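Local atomic coordinates of transcobalamin-1 (Homo sapiens, PDB entry 4KKI), a protein that binds vitamin B12 with femtomolar affinity, shields it from the acid of the stomach and carries it as a secreted glycoprotein. Residues 97-102 and 111-116; 120-125 and 152-157. One frame throughout, in Å; residues are numbered along the deposited sequence.

From the N-terminal side, helix 92-102 runs into a linker that is neither helix nor strand, and contact 1 closes this short loop by bringing the brief helix 111-115 back against residues 97-102. The chain then enters helix 118-135, leaves it, and returns along helix 144-156, where contact 2 closes a longer, mostly helical excursion. The two loops follow in series and neither encloses the other. Their centres lie about 10 Å apart, and they meet where Ile-99 CD1 touches Leu-122 CD2 at 3.7 Å, while Leu-100 rests on Leu-156 and Phe-157. Together they join four successive helices of the N-terminal alpha domain into one apolar cluster.

Contact 1. Residues 97-102 and 111-116; sequences LIILAL and NLIYDY
The carbonyl oxygen of Ile-99 has two carbon neighbours: Ile-113 CD1 lies 3.6 Å from Ile-99 O, and the Phe-157 ring, through atom CZ, packs on the same oxygen. Both are packing contacts, and the side chains that meet across the interface do so through aliphatic carbons. The contact sets the short helix 111-115 on helix 92-102 in the N-terminal alpha domain, an alpha6-alpha6 barrel, with Ile-99 about 12 Å from the bound cyanocobalamin.

Ile-113 is the central side chain. Its CG1 stands anti to its own carbonyl carbon (chi1 -58°) and the chain continues extended, which sets CD1 against Ile-99. There Ile-113 CD1 also approaches Ile-99 CG2 at 4.1 Å, the two isoleucine side chains lying nearly perpendicular. The other branch of Ile-113 leads elsewhere: CG2 sits over the centre of one face of the Tyr-114 ring.

Leu-102 packs alongside Ile-113, the two side chains running antiparallel, with Leu-102 CB 3.7 Å from Ile-113 CG1. Leu-102 CD1 reaches on to Leu-112 CB at 4.0 Å, and so spans two consecutive residues of the short helix. Leu-102 also rests on Ile-76 and Ile-79 of helix 69-85, and Ile-113 on Ile-119 of helix 118-135.

The two short segments run at 135° to each other, midway between perpendicular and antiparallel. They bury 218 Å², both sides summed. Lacking hydrogen bonds to residues 97-102, the short helix is probably held here by close fit and exclusion of water.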
ATOM      1  N   LEU A  97      -1.733   9.998   4.035  1.00 37.44           N
ATOM      2  CA  LEU A  97      -0.884  10.127   2.852  1.00 42.52           C
ATOM      3  C   LEU A  97      -0.828  11.566   2.355  1.00 42.90           C
ATOM      4  O   LEU A  97       0.209  12.025   1.882  1.00 42.43           O
ATOM      5  CB  LEU A  97      -1.364   9.206   1.729  1.00 36.45           C
ATOM      6  CG  LEU A  97      -1.041   7.719   1.877  1.00 44.27           C
ATOM      7  CD1 LEU A  97      -1.679   6.924   0.750  1.00 42.67           C
ATOM      8  CD2 LEU A  97       0.465   7.491   1.906  1.00 37.40           C
ATOM      9  N   ILE A  98      -1.951  12.271   2.459  1.00 49.19           N
ATOM     10  CA  ILE A  98      -2.009  13.669   2.050  1.00 42.14           C
ATOM     11  C   ILE A  98      -1.043  14.497   2.883  1.00 38.93           C
ATOM     12  O   ILE A  98      -0.256  15.278   2.349  1.00 42.49           O
ATOM     13  CB  ILE A  98      -3.431  14.238   2.176  1.00 40.74           C
ATOM     14  CG1 ILE A  98      -4.326  13.649   1.086  1.00 38.25           C
ATOM     15  CG2 ILE A  98      -3.419  15.758   2.072  1.00 34.14           C
ATOM     16  CD1 ILE A  98      -5.755  14.121   1.151  1.00 38.45           C
ATOM     17  N   ILE A  99      -1.096  14.301   4.196  1.00 40.10           N
ATOM     18  CA  ILE A  99      -0.222  15.014   5.114  1.00 45.48           C
ATOM     19  C   ILE A  99       1.245  14.678   4.840  1.00 48.02           C
ATOM     20  O   ILE A  99       2.097  15.567   4.823  1.00 42.46           O
ATOM     21  CB  ILE A  99      -0.579  14.702   6.582  1.00 47.96           C
ATOM     22  CG1 ILE A  99      -2.009  15.166   6.882  1.00 51.52           C
ATOM     23  CG2 ILE A  99       0.416  15.358   7.531  1.00 46.18           C
ATOM     24  CD1 ILE A  99      -2.494  14.844   8.281  1.00 45.48           C
ATOM     25  N   LEU A 100       1.527  13.399   4.610  1.00 41.94           N
ATOM     26  CA  LEU A 100       2.890  12.962   4.328  1.00 44.55           C
ATOM     27  C   LEU A 100       3.405  13.582   3.035  1.00 47.36           C
ATOM     28  O   LEU A 100       4.517  14.104   2.992  1.00 52.84           O
ATOM     29  CB  LEU A 100       2.977  11.437   4.251  1.00 31.69           C
ATOM     30  CG  LEU A 100       2.707  10.659   5.542  1.00 44.15           C
ATOM     31  CD1 LEU A 100       2.692   9.163   5.262  1.00 42.21           C
ATOM     32  CD2 LEU A 100       3.731  11.000   6.616  1.00 40.00           C
ATOM     33  N   ALA A 101       2.586  13.527   1.990  1.00 39.82           N
ATOM     34  CA  ALA A 101       2.955  14.097   0.697  1.00 44.25           C
ATOM     35  C   ALA A 101       3.180  15.609   0.768  1.00 48.56           C
ATOM     36  O   ALA A 101       4.074  16.138   0.114  1.00 52.41           O
ATOM     37  CB  ALA A 101       1.900  13.768  -0.348  1.00 34.39           C
ATOM     38  N   LEU A 102       2.369  16.298   1.566  1.00 46.49           N
ATOM     39  CA  LEU A 102       2.470  17.750   1.672  1.00 47.70           C
ATOM     40  C   LEU A 102       3.641  18.189   2.546  1.00 41.48           C
ATOM     41  O   LEU A 102       4.085  19.333   2.469  1.00 50.13           O
ATOM     42  CB  LEU A 102       1.166  18.349   2.214  1.00 47.78           C
ATOM     43  CG  LEU A 102      -0.035  18.406   1.267  1.00 50.95           C
ATOM     44  CD1 LEU A 102      -1.291  18.828   2.018  1.00 40.56           C
ATOM     45  CD2 LEU A 102       0.236  19.352   0.103  1.00 45.94           C
ATOM     46  N   ASN A 111       2.032  24.440   4.048  1.00 56.37           N
ATOM     47  CA  ASN A 111       1.096  25.283   4.782  1.00 59.81           C
ATOM     48  C   ASN A 111      -0.337  24.761   4.740  1.00 63.72           C
ATOM     49  O   ASN A 111      -1.122  25.025   5.650  1.00 69.77           O
ATOM     50  CB  ASN A 111       1.138  26.722   4.259  1.00 67.45           C
ATOM     51  CG  ASN A 111       2.263  27.534   4.874  1.00 75.02           C
ATOM     52  OD1 ASN A 111       3.411  27.455   4.439  1.00 78.69           O
ATOM     53  ND2 ASN A 111       1.933  28.326   5.887  1.00 84.77           N
ATOM     54  N   LEU A 112      -0.669  24.019   3.687  1.00 53.97           N
ATOM     55  CA  LEU A 112      -2.013  23.470   3.522  1.00 49.76           C
ATOM     56  C   LEU A 112      -2.371  22.539   4.674  1.00 53.80           C
ATOM     57  O   LEU A 112      -3.538  22.406   5.038  1.00 55.70           O
ATOM     58  CB  LEU A 112      -2.146  22.725   2.190  1.00 57.05           C
ATOM     59  CG  LEU A 112      -2.450  23.523   0.918  1.00 70.39           C
ATOM     60  CD1 LEU A 112      -1.300  24.445   0.540  1.00 76.92           C
ATOM     61  CD2 LEU A 112      -2.784  22.581  -0.231  1.00 64.31           C
ATOM     62  N   ILE A 113      -1.357  21.894   5.240  1.00 51.34           N
ATOM     63  CA  ILE A 113      -1.554  21.012   6.381  1.00 54.50           C
ATOM     64  C   ILE A 113      -2.084  21.794   7.572  1.00 52.94           C
ATOM     65  O   ILE A 113      -3.023  21.367   8.244  1.00 64.95           O
ATOM     66  CB  ILE A 113      -0.242  20.330   6.795  1.00 52.37           C
ATOM     67  CG1 ILE A 113       0.336  19.532   5.624  1.00 51.60           C
ATOM     68  CG2 ILE A 113      -0.471  19.438   8.006  1.00 49.97           C
ATOM     69  CD1 ILE A 113       1.695  18.924   5.906  1.00 36.73           C
ATOM     70  N   TYR A 114      -1.482  22.949   7.825  1.00 56.18           N
ATOM     71  CA  TYR A 114      -1.827  23.738   8.999  1.00 58.35           C
ATOM     72  C   TYR A 114      -2.953  24.729   8.722  1.00 49.03           C
ATOM     73  O   TYR A 114      -3.665  25.138   9.639  1.00 65.59           O
ATOM     74  CB  TYR A 114      -0.583  24.441   9.542  1.00 58.24           C
ATOM     75  CG  TYR A 114       0.567  23.486   9.766  1.00 62.61           C
ATOM     76  CD1 TYR A 114       0.581  22.633  10.863  1.00 66.21           C
ATOM     77  CD2 TYR A 114       1.629  23.422   8.873  1.00 58.40           C
ATOM     78  CE1 TYR A 114       1.625  21.751  11.071  1.00 61.87           C
ATOM     79  CE2 TYR A 114       2.678  22.543   9.073  1.00 63.83           C
ATOM     80  CZ  TYR A 114       2.669  21.710  10.173  1.00 65.54           C
ATOM     81  OH  TYR A 114       3.709  20.833  10.377  1.00 70.00           O
ATOM     82  N   ASP A 115      -3.120  25.104   7.458  1.00 47.34           N
ATOM     83  CA  ASP A 115      -4.200  26.008   7.074  1.00 62.58           C
ATOM     84  C   ASP A 115      -5.542  25.284   7.029  1.00 60.92           C
ATOM     85  O   ASP A 115      -6.594  25.900   7.203  1.00 59.21           O
ATOM     86  CB  ASP A 115      -3.906  26.670   5.724  1.00 74.39           C
ATOM     87  CG  ASP A 115      -2.767  27.670   5.800  1.00 83.42           C
ATOM     88  OD1 ASP A 115      -2.509  28.200   6.903  1.00 87.26           O
ATOM     89  OD2 ASP A 115      -2.131  27.931   4.756  1.00 87.55           O
ATOM     90  N   TYR A 116      -5.501  23.974   6.800  1.00 57.21           N
ATOM     91  CA  TYR A 116      -6.718  23.171   6.742  1.00 58.60           C
ATOM     92  C   TYR A 116      -6.895  22.337   8.008  1.00 55.77           C
ATOM     93  O   TYR A 116      -7.895  21.632   8.159  1.00 60.06           O
ATOM     94  CB  TYR A 116      -6.699  22.249   5.520  1.00 60.36           C
ATOM     95  CG  TYR A 116      -6.727  22.966   4.189  1.00 71.61           C
ATOM     96  CD1 TYR A 116      -7.376  24.187   4.046  1.00 71.07           C
ATOM     97  CD2 TYR A 116      -6.104  22.421   3.073  1.00 73.36           C
ATOM     98  CE1 TYR A 116      -7.404  24.843   2.828  1.00 72.54           C
ATOM     99  CE2 TYR A 116      -6.126  23.069   1.852  1.00 79.50           C
ATOM    100  CZ  TYR A 116      -6.777  24.280   1.736  1.00 83.22           C
ATOM    101  OH  TYR A 116      -6.800  24.927   0.521  1.00 91.47           O
TER

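Contact 2. Residues 120-125 and 152-157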
ATOM      1  N   ASP A 120      -5.140  17.833  12.897  1.00 49.02           N
ATOM      2  CA  ASP A 120      -6.266  17.738  13.817  1.00 56.67           C
ATOM      3  C   ASP A 120      -7.325  16.788  13.269  1.00 50.13           C
ATOM      4  O   ASP A 120      -7.889  15.982  14.010  1.00 50.13           O
ATOM      5  CB  ASP A 120      -6.872  19.120  14.083  1.00 64.38           C
ATOM      6  CG  ASP A 120      -5.950  20.020  14.886  1.00 72.25           C
ATOM      7  OD1 ASP A 120      -4.723  19.786  14.867  1.00 74.66           O
ATOM      8  OD2 ASP A 120      -6.449  20.962  15.536  1.00 86.76           O
ATOM      9  N   LYS A 121      -7.580  16.876  11.967  1.00 42.21           N
ATOM     10  CA  LYS A 121      -8.578  16.023  11.328  1.00 49.27           C
ATOM     11  C   LYS A 121      -8.141  14.563  11.338  1.00 48.57           C
ATOM     12  O   LYS A 121      -8.962  13.659  11.496  1.00 52.30           O
ATOM     13  CB  LYS A 121      -8.860  16.490   9.897  1.00 56.23           C
ATOM     14  CG  LYS A 121      -9.699  17.758   9.814  1.00 71.78           C
ATOM     15  CD  LYS A 121     -11.108  17.521  10.335  1.00 86.30           C
ATOM     16  CE  LYS A 121     -11.892  18.822  10.446  1.00 96.95           C
ATOM     17  NZ  LYS A 121     -11.958  19.561   9.155  1.00100.50           N
ATOM     18  N   LEU A 122      -6.841  14.343  11.175  1.00 47.96           N
ATOM     19  CA  LEU A 122      -6.288  12.995  11.196  1.00 46.01           C
ATOM     20  C   LEU A 122      -6.427  12.371  12.581  1.00 51.22           C
ATOM     21  O   LEU A 122      -6.674  11.173  12.705  1.00 48.79           O
ATOM     22  CB  LEU A 122      -4.822  13.005  10.760  1.00 34.77           C
ATOM     23  CG  LEU A 122      -4.153  11.631  10.694  1.00 42.90           C
ATOM     24  CD1 LEU A 122      -4.900  10.718   9.732  1.00 40.37           C
ATOM     25  CD2 LEU A 122      -2.694  11.756  10.294  1.00 42.46           C
ATOM     26  N   GLU A 123      -6.274  13.189  13.619  1.00 50.34           N
ATOM     27  CA  GLU A 123      -6.439  12.721  14.992  1.00 48.62           C
ATOM     28  C   GLU A 123      -7.855  12.204  15.229  1.00 51.42           C
ATOM     29  O   GLU A 123      -8.051  11.187  15.895  1.00 53.05           O
ATOM     30  CB  GLU A 123      -6.116  13.837  15.985  1.00 42.94           C
ATOM     31  CG  GLU A 123      -4.664  14.274  15.966  1.00 48.11           C
ATOM     32  CD  GLU A 123      -4.412  15.507  16.813  1.00 52.99           C
ATOM     33  OE1 GLU A 123      -5.355  15.973  17.483  1.00 58.66           O
ATOM     34  OE2 GLU A 123      -3.270  16.010  16.804  1.00 54.97           O
ATOM     35  N   ASN A 124      -8.837  12.908  14.676  1.00 48.59           N
ATOM     36  CA  ASN A 124     -10.229  12.499  14.800  1.00 51.99           C
ATOM     37  C   ASN A 124     -10.521  11.233  13.999  1.00 52.32           C
ATOM     38  O   ASN A 124     -11.169  10.311  14.493  1.00 52.21           O
ATOM     39  CB  ASN A 124     -11.169  13.631  14.376  1.00 53.45           C
ATOM     40  CG  ASN A 124     -11.010  14.871  15.234  1.00 72.30           C
ATOM     41  OD1 ASN A 124     -10.599  14.791  16.392  1.00 66.98           O
ATOM     42  ND2 ASN A 124     -11.336  16.029  14.668  1.00 83.00           N
ATOM     43  N   LYS A 125     -10.037  11.191  12.761  1.00 47.86           N
ATOM     44  CA  LYS A 125     -10.245  10.025  11.908  1.00 51.30           C
ATOM     45  C   LYS A 125      -9.560   8.794  12.489  1.00 52.05           C
ATOM     46  O   LYS A 125     -10.099   7.690  12.430  1.00 48.40           O
ATOM     47  CB  LYS A 125      -9.755  10.293  10.483  1.00 46.01           C
ATOM     48  CG  LYS A 125     -10.607  11.295   9.717  1.00 48.49           C
ATOM     49  CD  LYS A 125     -10.131  11.449   8.283  1.00 47.68           C
ATOM     50  CE  LYS A 125     -10.946  12.497   7.540  1.00 42.62           C
ATOM     51  NZ  LYS A 125     -12.384  12.124   7.466  1.00 45.17           N
ATOM     52  N   LEU A 152       2.048   6.853  11.840  1.00 40.60           N
ATOM     53  CA  LEU A 152       3.265   7.356  11.211  1.00 38.88           C
ATOM     54  C   LEU A 152       3.179   8.856  10.946  1.00 43.54           C
ATOM     55  O   LEU A 152       4.087   9.611  11.299  1.00 43.84           O
ATOM     56  CB  LEU A 152       3.544   6.604   9.906  1.00 39.96           C
ATOM     57  CG  LEU A 152       4.746   7.056   9.071  1.00 41.54           C
ATOM     58  CD1 LEU A 152       6.033   6.978   9.879  1.00 34.68           C
ATOM     59  CD2 LEU A 152       4.859   6.223   7.797  1.00 40.24           C
ATOM     60  N   ALA A 153       2.077   9.279  10.334  1.00 44.45           N
ATOM     61  CA  ALA A 153       1.871  10.683   9.999  1.00 46.25           C
ATOM     62  C   ALA A 153       1.755  11.560  11.246  1.00 44.52           C
ATOM     63  O   ALA A 153       2.368  12.625  11.319  1.00 45.61           O
ATOM     64  CB  ALA A 153       0.640  10.842   9.118  1.00 40.47           C
ATOM     65  N   LEU A 154       0.969  11.109  12.220  1.00 38.20           N
ATOM     66  CA  LEU A 154       0.804  11.836  13.476  1.00 42.27           C
ATOM     67  C   LEU A 154       2.123  11.952  14.232  1.00 47.49           C
ATOM     68  O   LEU A 154       2.403  12.973  14.862  1.00 47.84           O
ATOM     69  CB  LEU A 154      -0.244  11.156  14.359  1.00 32.89           C
ATOM     70  CG  LEU A 154      -1.688  11.208  13.860  1.00 39.82           C
ATOM     71  CD1 LEU A 154      -2.587  10.336  14.726  1.00 32.57           C
ATOM     72  CD2 LEU A 154      -2.188  12.642  13.835  1.00 46.32           C
ATOM     73  N   CYS A 155       2.930  10.898  14.161  1.00 46.04           N
ATOM     74  CA  CYS A 155       4.234  10.874  14.813  1.00 40.38           C
ATOM     75  C   CYS A 155       5.234  11.822  14.151  1.00 41.58           C
ATOM     76  O   CYS A 155       5.918  12.589  14.829  1.00 45.07           O
ATOM     77  CB  CYS A 155       4.794   9.451  14.822  1.00 39.50           C
ATOM     78  SG  CYS A 155       6.502   9.336  15.361  1.00 39.96           S
ATOM     79  N   LEU A 156       5.313  11.765  12.824  1.00 39.78           N
ATOM     80  CA  LEU A 156       6.252  12.592  12.067  1.00 41.57           C
ATOM     81  C   LEU A 156       5.942  14.087  12.144  1.00 48.04           C
ATOM     82  O   LEU A 156       6.835  14.918  11.982  1.00 47.06           O
ATOM     83  CB  LEU A 156       6.285  12.157  10.602  1.00 38.96           C
ATOM     84  CG  LEU A 156       7.002  10.847  10.281  1.00 44.18           C
ATOM     85  CD1 LEU A 156       6.767  10.452   8.828  1.00 38.62           C
ATOM     86  CD2 LEU A 156       8.489  10.988  10.563  1.00 30.16           C
ATOM     87  N   PHE A 157       4.679  14.426  12.382  1.00 42.79           N
ATOM     88  CA  PHE A 157       4.267  15.829  12.367  1.00 56.14           C
ATOM     89  C   PHE A 157       3.760  16.317  13.721  1.00 55.22           C
ATOM     90  O   PHE A 157       2.992  17.276  13.798  1.00 59.42           O
ATOM     91  CB  PHE A 157       3.235  16.074  11.259  1.00 46.92           C
ATOM     92  CG  PHE A 157       3.781  15.858   9.879  1.00 41.33           C
ATOM     93  CD1 PHE A 157       3.804  14.592   9.320  1.00 41.02           C
ATOM     94  CD2 PHE A 157       4.289  16.918   9.146  1.00 51.33           C
ATOM     95  CE1 PHE A 157       4.318  14.385   8.053  1.00 47.06           C
ATOM     96  CE2 PHE A 157       4.802  16.717   7.877  1.00 55.25           C
ATOM     97  CZ  PHE A 157       4.819  15.449   7.331  1.00 38.28           C
TER
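Segments 120-125 and 152-156, parts of helices 118-135 and 144-156, pass with their directions 141° apart and their axes 10.4 Å from each other. The two helices belong to the alpha6-alpha6 barrel that makes up the N-terminal domain.

Leu-122 supplies the main wedge. It turns CG away from its amide nitrogen (chi1 -178°) and sends CD2 against two consecutive residues of the facing helix: Leu-122 CD2 lies 3.7 Å from Ala-153 CB and an equal 3.7 Å from Leu-154 CD2. The small Ala-153 offers just its methyl group to this approach. Leu-154 answers with CG and CD2, and the two leucine side chains meet at a slant. Helix 92-102 also borders Leu-122, so three helices meet at this one residue.

Leu-154 CD2 is shared, since Glu-123 CG comes to 3.7 Å from it as well; in the backbone these two residues are the nearest pair, their CA atoms 7.5 Å apart. The methylene part of the glutamate does this packing. Beyond CG the side chain stays extended (chi2 172°), and its carboxylate oxygen OE2 accepts a hydrogen bond from the backbone N of Asn-160. The glutamate thus bridges the apolar seam and the loop that follows helix 144-156.

Cys-155 of that helix is disulfide-bonded to Cys-197 on helix 185-203, extending the line of joined helices by a covalent link. The cobalamin site is not far off: the side chain of Leu-122 is about 8 Å from that of Gln-146, which binds the vitamin.

Phe-157 is where the helical backbone ends: its N makes a weak 3.1 Å bond to Ala-153 O, and that oxygen also lies in the plane of the Phe-157 ring, at its edge.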